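Local coordinates for uric acid degradation bifunctional protein PucL (Bacillus subtilis, PDB 6A4M) that catalyses, as a urate oxidase, the oxygen-dependent oxidation of urate, in a bifunctional protein that probably also decarboxylates a later intermediate of the pathway, at residues 27-32 / 218-223; 157-162 / 199-204; 226-231 / 245-250. All coordinates share one frame; numbering follows the deposited sequence.

Interaction 1. Residues 27-32 / 218-223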
# COMPACT_ATOMS: atom_id res chain seq x y z
N SER A 27 6.60 7.93 12.09
CA SER A 27 7.28 7.41 10.90
C SER A 27 8.38 8.36 10.44
O SER A 27 8.16 9.57 10.35
CB SER A 27 6.27 7.22 9.76
OG SER A 27 6.86 6.64 8.61
N SER A 28 9.54 7.80 10.11
CA SER A 28 10.66 8.58 9.57
C SER A 28 10.48 8.94 8.09
O SER A 28 11.32 9.66 7.55
CB SER A 28 11.99 7.82 9.75
OG SER A 28 12.17 6.85 8.73
N PHE A 29 9.43 8.43 7.45
CA PHE A 29 9.14 8.73 6.03
C PHE A 29 9.20 10.23 5.75
O PHE A 29 8.47 11.01 6.37
CB PHE A 29 7.77 8.19 5.62
CG PHE A 29 7.44 8.40 4.17
CD1 PHE A 29 8.06 7.63 3.19
CD2 PHE A 29 6.53 9.38 3.77
CE1 PHE A 29 7.78 7.83 1.84
CE2 PHE A 29 6.25 9.58 2.43
CZ PHE A 29 6.87 8.80 1.46
N ALA A 30 10.09 10.62 4.83
CA ALA A 30 10.27 12.02 4.43
C ALA A 30 10.20 12.20 2.91
O ALA A 30 10.69 13.20 2.38
CB ALA A 30 11.61 12.52 4.96
N GLY A 31 9.56 11.26 2.22
CA GLY A 31 9.46 11.27 0.76
C GLY A 31 10.07 10.04 0.12
O GLY A 31 10.53 9.13 0.82
N ARG A 32 10.08 10.03 -1.21
CA ARG A 32 10.64 8.94 -2.01
C ARG A 32 11.51 9.53 -3.11
O ARG A 32 11.06 10.41 -3.86
CB ARG A 32 9.52 8.12 -2.66
CG ARG A 32 8.55 7.42 -1.71
CD ARG A 32 7.33 6.90 -2.46
NE ARG A 32 6.26 6.46 -1.57
CZ ARG A 32 4.98 6.29 -1.91
NH1 ARG A 32 4.54 6.54 -3.15
NH2 ARG A 32 4.10 5.88 -1.00
N TYR A 218 -0.94 13.89 0.80
CA TYR A 218 -0.79 12.48 0.42
C TYR A 218 -0.56 11.61 1.65
O TYR A 218 0.22 11.97 2.54
CB TYR A 218 0.40 12.33 -0.52
CG TYR A 218 0.66 10.92 -1.02
CD1 TYR A 218 -0.20 10.31 -1.93
CD2 TYR A 218 1.79 10.21 -0.60
CE1 TYR A 218 0.05 9.03 -2.39
CE2 TYR A 218 2.05 8.93 -1.06
CZ TYR A 218 1.17 8.34 -1.96
OH TYR A 218 1.41 7.07 -2.44
N VAL A 219 -1.25 10.47 1.69
CA VAL A 219 -1.05 9.45 2.73
C VAL A 219 -0.18 8.34 2.15
O VAL A 219 -0.63 7.56 1.30
CB VAL A 219 -2.40 8.88 3.22
CG1 VAL A 219 -2.17 7.88 4.36
CG2 VAL A 219 -3.32 10.01 3.66
N ALA A 220 1.07 8.28 2.59
CA ALA A 220 2.01 7.26 2.13
C ALA A 220 1.76 5.93 2.86
O ALA A 220 1.44 5.92 4.05
CB ALA A 220 3.44 7.72 2.33
N ALA A 221 1.91 4.83 2.13
CA ALA A 221 1.81 3.49 2.70
C ALA A 221 2.89 3.24 3.76
O ALA A 221 2.66 2.49 4.72
CB ALA A 221 1.88 2.43 1.61
N GLU A 222 4.05 3.86 3.59
CA GLU A 222 5.15 3.80 4.57
C GLU A 222 4.70 4.30 5.95
O GLU A 222 4.99 3.66 6.96
CB GLU A 222 6.36 4.63 4.10
CG GLU A 222 7.11 4.06 2.89
CD GLU A 222 6.65 4.60 1.54
OE1 GLU A 222 5.49 5.04 1.41
OE2 GLU A 222 7.47 4.56 0.59
N GLN A 223 4.00 5.42 5.98
CA GLN A 223 3.51 6.01 7.23
C GLN A 223 2.39 5.19 7.88
O GLN A 223 2.38 5.01 9.10
CB GLN A 223 3.04 7.46 7.01
CG GLN A 223 4.17 8.41 6.63
CD GLN A 223 3.68 9.76 6.15
OE1 GLN A 223 2.79 9.85 5.30
NE2 GLN A 223 4.26 10.83 6.69
O HOH W 1 6.64 10.67 8.41

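Interaction 2. Residues 157-162 / 199-204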
# COMPACT_ATOMS: atom_id res chain seq x y z
N GLU A 157 -14.84 4.35 -7.75
CA GLU A 157 -14.11 3.79 -6.61
C GLU A 157 -12.65 4.21 -6.66
O GLU A 157 -12.06 4.32 -7.74
CB GLU A 157 -14.22 2.26 -6.60
CG GLU A 157 -13.65 1.61 -5.35
CD GLU A 157 -13.88 0.11 -5.29
OE1 GLU A 157 -13.96 -0.54 -6.36
OE2 GLU A 157 -13.96 -0.43 -4.16
N GLN A 158 -12.07 4.45 -5.49
CA GLN A 158 -10.65 4.71 -5.36
C GLN A 158 -10.18 4.41 -3.94
O GLN A 158 -10.72 4.96 -2.98
CB GLN A 158 -10.32 6.17 -5.69
CG GLN A 158 -8.83 6.47 -5.73
CD GLN A 158 -8.47 7.90 -5.39
OE1 GLN A 158 -7.84 8.59 -6.18
NE2 GLN A 158 -8.88 8.35 -4.20
N TYR A 159 -9.17 3.55 -3.82
CA TYR A 159 -8.49 3.34 -2.55
C TYR A 159 -7.05 2.92 -2.77
O TYR A 159 -6.71 2.39 -3.83
CB TYR A 159 -9.22 2.32 -1.68
CG TYR A 159 -9.31 0.92 -2.26
CD1 TYR A 159 -8.34 -0.04 -1.99
CD2 TYR A 159 -10.39 0.55 -3.06
CE1 TYR A 159 -8.42 -1.33 -2.51
CE2 TYR A 159 -10.49 -0.74 -3.58
CZ TYR A 159 -9.51 -1.67 -3.30
OH TYR A 159 -9.61 -2.94 -3.82
N SER A 160 -6.22 3.19 -1.77
CA SER A 160 -4.86 2.69 -1.71
C SER A 160 -4.74 1.79 -0.51
O SER A 160 -5.53 1.88 0.43
CB SER A 160 -3.87 3.84 -1.63
OG SER A 160 -3.84 4.54 -2.85
N GLU A 161 -3.75 0.91 -0.55
CA GLU A 161 -3.69 -0.22 0.36
C GLU A 161 -2.26 -0.61 0.64
O GLU A 161 -1.40 -0.48 -0.23
CB GLU A 161 -4.42 -1.39 -0.32
CG GLU A 161 -4.68 -2.60 0.56
CD GLU A 161 -5.60 -3.61 -0.10
OE1 GLU A 161 -5.71 -3.61 -1.35
OE2 GLU A 161 -6.21 -4.42 0.63
N ILE A 162 -1.98 -1.06 1.86
CA ILE A 162 -0.75 -1.81 2.13
C ILE A 162 -1.12 -3.26 2.41
O ILE A 162 -1.98 -3.54 3.24
CB ILE A 162 0.15 -1.22 3.25
CG1 ILE A 162 1.47 -1.99 3.30
CG2 ILE A 162 -0.52 -1.22 4.62
CD1 ILE A 162 2.57 -1.27 4.03
N ASN A 199 -3.82 -6.57 5.84
CA ASN A 199 -4.02 -5.68 4.71
C ASN A 199 -4.79 -4.47 5.24
O ASN A 199 -5.79 -4.64 5.92
CB ASN A 199 -4.81 -6.36 3.58
CG ASN A 199 -4.06 -7.50 2.92
OD1 ASN A 199 -2.87 -7.73 3.17
ND2 ASN A 199 -4.76 -8.24 2.07
N ILE A 200 -4.31 -3.26 4.94
CA ILE A 200 -4.95 -2.02 5.40
C ILE A 200 -5.20 -1.12 4.19
O ILE A 200 -4.27 -0.84 3.44
CB ILE A 200 -4.08 -1.26 6.44
CG1 ILE A 200 -3.60 -2.20 7.55
CG2 ILE A 200 -4.86 -0.09 7.03
CD1 ILE A 200 -2.58 -1.58 8.48
N SER A 201 -6.44 -0.68 4.03
CA SER A 201 -6.88 0.20 2.94
C SER A 201 -7.31 1.55 3.49
O SER A 201 -7.61 1.67 4.67
CB SER A 201 -8.07 -0.41 2.19
OG SER A 201 -7.73 -1.65 1.60
N TRP A 202 -7.36 2.55 2.61
CA TRP A 202 -7.88 3.87 2.97
C TRP A 202 -8.45 4.62 1.77
O TRP A 202 -7.93 4.52 0.65
CB TRP A 202 -6.80 4.72 3.67
CG TRP A 202 -5.55 4.91 2.87
CD1 TRP A 202 -5.27 5.92 2.00
CD2 TRP A 202 -4.39 4.06 2.88
NE1 TRP A 202 -4.02 5.76 1.46
CE2 TRP A 202 -3.46 4.63 1.98
CE3 TRP A 202 -4.05 2.88 3.55
CZ2 TRP A 202 -2.20 4.05 1.74
CZ3 TRP A 202 -2.81 2.30 3.31
CH2 TRP A 202 -1.90 2.89 2.41
N GLN A 203 -9.53 5.37 2.01
CA GLN A 203 -10.18 6.19 0.99
C GLN A 203 -10.08 7.65 1.38
O GLN A 203 -10.28 8.01 2.55
CB GLN A 203 -11.65 5.78 0.84
CG GLN A 203 -11.84 4.39 0.26
CD GLN A 203 -13.30 4.03 0.06
OE1 GLN A 203 -14.09 4.04 1.01
NE2 GLN A 203 -13.67 3.70 -1.17
N TYR A 204 -9.75 8.50 0.41
CA TYR A 204 -9.65 9.94 0.63
C TYR A 204 -11.03 10.58 0.50
O TYR A 204 -11.84 10.16 -0.32
CB TYR A 204 -8.72 10.58 -0.40
CG TYR A 204 -7.26 10.22 -0.28
CD1 TYR A 204 -6.77 9.03 -0.81
CD2 TYR A 204 -6.36 11.09 0.33
CE1 TYR A 204 -5.42 8.71 -0.72
CE2 TYR A 204 -5.01 10.78 0.42
CZ TYR A 204 -4.55 9.59 -0.10
OH TYR A 204 -3.21 9.28 -0.02

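Interaction 3. Residues 226-231 / 245-250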
# COMPACT_ATOMS: atom_id res chain seq x y z
N ASP A 226 4.12 2.11 9.45
CA ASP A 226 4.81 2.43 10.71
C ASP A 226 3.83 2.76 11.83
O ASP A 226 4.04 2.36 12.98
CB ASP A 226 5.81 3.57 10.52
CG ASP A 226 6.97 3.22 9.60
OD1 ASP A 226 7.26 2.02 9.39
OD2 ASP A 226 7.61 4.15 9.08
N LEU A 227 2.77 3.49 11.51
CA LEU A 227 1.66 3.71 12.45
C LEU A 227 1.12 2.40 13.01
O LEU A 227 0.90 2.28 14.22
CB LEU A 227 0.51 4.49 11.78
CG LEU A 227 0.48 6.00 12.01
CD1 LEU A 227 -0.48 6.67 11.04
CD2 LEU A 227 0.08 6.31 13.45
N ALA A 228 0.91 1.43 12.12
CA ALA A 228 0.39 0.12 12.49
C ALA A 228 1.28 -0.64 13.47
O ALA A 228 0.77 -1.38 14.30
CB ALA A 228 0.15 -0.73 11.25
N SER A 229 2.60 -0.46 13.37
CA SER A 229 3.55 -1.10 14.29
C SER A 229 3.78 -0.32 15.59
O SER A 229 4.11 -0.93 16.61
CB SER A 229 4.89 -1.37 13.59
OG SER A 229 5.65 -0.19 13.43
N THR A 230 3.60 1.01 15.58
CA THR A 230 3.70 1.83 16.81
C THR A 230 2.51 1.58 17.73
O THR A 230 2.68 1.41 18.94
CB THR A 230 3.79 3.34 16.53
OG1 THR A 230 2.63 3.77 15.80
CG2 THR A 230 5.06 3.69 15.75
N VAL A 231 1.31 1.59 17.15
CA VAL A 231 0.14 0.96 17.78
C VAL A 231 0.48 -0.52 17.69
O VAL A 231 1.23 -0.90 16.81
CB VAL A 231 -1.18 1.27 17.02
CG1 VAL A 231 -2.37 0.65 17.73
CG2 VAL A 231 -1.39 2.77 16.87
N TYR A 245 -8.95 -1.77 15.42
CA TYR A 245 -9.76 -0.59 15.77
C TYR A 245 -8.87 0.59 16.18
O TYR A 245 -9.10 1.73 15.76
CB TYR A 245 -10.76 -0.92 16.89
CG TYR A 245 -11.68 0.23 17.26
CD1 TYR A 245 -12.80 0.53 16.49
CD2 TYR A 245 -11.42 1.02 18.39
CE1 TYR A 245 -13.64 1.58 16.82
CE2 TYR A 245 -12.26 2.08 18.73
CZ TYR A 245 -13.37 2.36 17.94
OH TYR A 245 -14.21 3.40 18.27
N HIS A 246 -7.85 0.32 17.00
CA HIS A 246 -6.91 1.36 17.44
C HIS A 246 -5.99 1.86 16.31
O HIS A 246 -5.68 3.05 16.27
CB HIS A 246 -6.10 0.90 18.66
CG HIS A 246 -6.79 1.12 19.96
ND1 HIS A 246 -6.71 2.30 20.66
CD2 HIS A 246 -7.59 0.31 20.70
CE1 HIS A 246 -7.42 2.22 21.77
NE2 HIS A 246 -7.97 1.02 21.82
N ILE A 247 -5.57 0.97 15.42
CA ILE A 247 -4.79 1.35 14.23
C ILE A 247 -5.60 2.29 13.34
O ILE A 247 -5.10 3.33 12.90
CB ILE A 247 -4.31 0.12 13.42
CG1 ILE A 247 -3.29 -0.71 14.22
CG2 ILE A 247 -3.66 0.54 12.10
CD1 ILE A 247 -3.13 -2.14 13.75
N GLY A 248 -6.86 1.92 13.09
CA GLY A 248 -7.77 2.70 12.25
C GLY A 248 -8.00 4.11 12.77
O GLY A 248 -7.81 5.08 12.03
N CYS A 249 -8.39 4.20 14.04
CA CYS A 249 -8.62 5.50 14.69
C CYS A 249 -7.36 6.38 14.66
O CYS A 249 -7.46 7.58 14.40
CB CYS A 249 -9.09 5.31 16.15
SG CYS A 249 -10.81 4.74 16.31
N ARG A 250 -6.20 5.78 14.91
CA ARG A 250 -4.94 6.51 14.90
C ARG A 250 -4.59 7.04 13.50
O ARG A 250 -4.09 8.16 13.38
CB ARG A 250 -3.80 5.64 15.43
CG ARG A 250 -2.50 6.40 15.69
CD ARG A 250 -2.54 7.23 16.97
NE ARG A 250 -1.86 6.55 18.07
CZ ARG A 250 -2.43 5.77 18.99
NH1 ARG A 250 -3.75 5.53 19.01
NH2 ARG A 250 -1.67 5.21 19.92

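Interaction 1. Residues 27-32 / 218-223
The Phe29 ring is sandwiched between the methyl group of Ala220 on one face, with Ala220 CB 3.4 Å from Phe29 CE2, and the backbone N of Gly31 over the centre of the other; CG of Arg32 lies in plane at its edge. The Arg32 guanidinium is met at its own edge by Glu222 and Tyr218. Here the loop before strand 36-45 closes over the start of helix 221-233, one of the helices backing the antiparallel sheet of the tunnelling (T-) fold; Ala220 is its N-cap residue. A bend at chi2 (93°) swings the Glu222 carboxylate alongside the Phe29 ring toward Arg32, and the arginine takes it side-on. Arg32 NH2 reaches Glu222 OE1 at 2.9 Å through the syn lone pair and in the guanidinium plane, while Arg32 NE meets Glu222 OE2 at 3.1 Å, tilted from that plane. NH1 and NH2 then grip Tyr218 OH end-on, the phenol ring standing almost perpendicular to the guanidinium. Glu85 is a further partner of this hydroxyl. With an alanine in place of Arg32, Glu222 would probably be left without its cationic mate and Tyr218 OH without its two guanidinium donors. Farther along, the Gln223 side chain crosses Phe29 at about a right angle, its CD 3.7 Å from Phe29 CD2. Ser27 OG turns to Asp226, and NE2 of Gln223 to Lys22 O. A water donates to Ser27 O and Phe29 O and accepts from Gln223 NE2 at 2.9 Å.

Interaction 2. Residues 157-162 / 199-204
Two neighbouring strands of the antiparallel T-fold sheet, 153-169 and 194-204, are laced together here, their short segments running at 158° to each other. Ser160 with Trp202 and Ile162 with Ile200 are hydrogen-bonded pairs, and Glu161 with Ser201 is the non-hydrogen-bonded pair between them. Trp202 N reaches Ser160 O at 2.9 Å and Ile162 N reaches Ile200 O at 2.8 Å; each bond is returned by its partner. CA-H...O contacts fill the intervals, as from Glu161 CA to Ile200 O at 3.2 Å. On one face of the sheet, Trp202 carries CG between its backbone N and carbonyl carbon (chi1 57°), which folds the indole back across the neighbouring strand: one ring face lies under Ser160 O, and NE1 of Trp202 comes 3.6 Å from Ser160 CB. Beside it Ile162 and Ile200 run abreast in the same direction, with Ile162 CG2 4.0 Å from Ile200 CB. Helix 221-233 packs on this side through Ala221 and Val224, which touch Trp202. The other face bears Glu161 and Ser201. The extended glutamate chain runs past the serine, Glu161 CG lying 3.4 Å from Ser201 OG. The helix side is thus mainly apolar around Trp202, Ile162 and Ile200 but includes the Ser160 hydroxyl, satisfied by Glu85 and Ser142. The Glu161 and Ser201 face is polar, its carboxylate paired through OE1 with Arg141 on the next strand, consistent with the tunnel-facing surface of T-fold assemblies.

Interaction 3. Residues 226-231 / 245-250
Arg250 sets out with CG trans to its backbone N (chi1 -169°), then bends at chi2 (76°) and again at chi3, and this curl lays its guanidinium flat against Val231. Val231 CG2 sits over the centre of one guanidinium face, 3.8 Å from Arg250 CZ. The valine's other methyl, CG1, meets helix 240-254 at His246 CB and Ile247 CG1, 3.9 Å from each. Val231 thus packs against the adjacent His246 and Ile247, and against Arg250 about a turn on. Leu227, one turn back, adds a second apolar touch: its CD2 lies 3.4 Å from Arg250 CG and so meets the aliphatic part of the arginine. Ala228 CB lies 4.1 Å from Ile247 CG2, and this small side chain is consistent with the 9.3 Å approach of the segment axes. NH2 of Arg250 forms a salt bridge with Glu234. Thr230 OG1 bonds back to Leu227 O, which also takes the regular helical bond from Val231 N. The two are consecutive helices joined by a short connection, their segment axes at 130°. Leu227 touches Ile24 and Glu26 of the loop after strand 3-13, and Ala228 also rests on Ile200 of strand 194-204, placing helix 221-233 between that loop and the sheet.

Helix 221-233 ties the three together: interaction 1 holds its N-terminal end, interaction 3 its later turns, and the strands of interaction 2 lie beneath it. Interactions 1 and 3 are buried; interaction 2 is partly so, although nearest the centre of the chain. Their chemistry follows their place: a salt bridge, phenol bonds and a water fix an irregular loop in interaction 1, backbone bonds join the strands in interaction 2, and van der Waals packing joins the helices in interaction 3. Direct touches knit them: Tyr204 OH to Val219 N between interactions 2 and 1, and Ser27 OG to Asp226 OD2 between interactions 1 and 3.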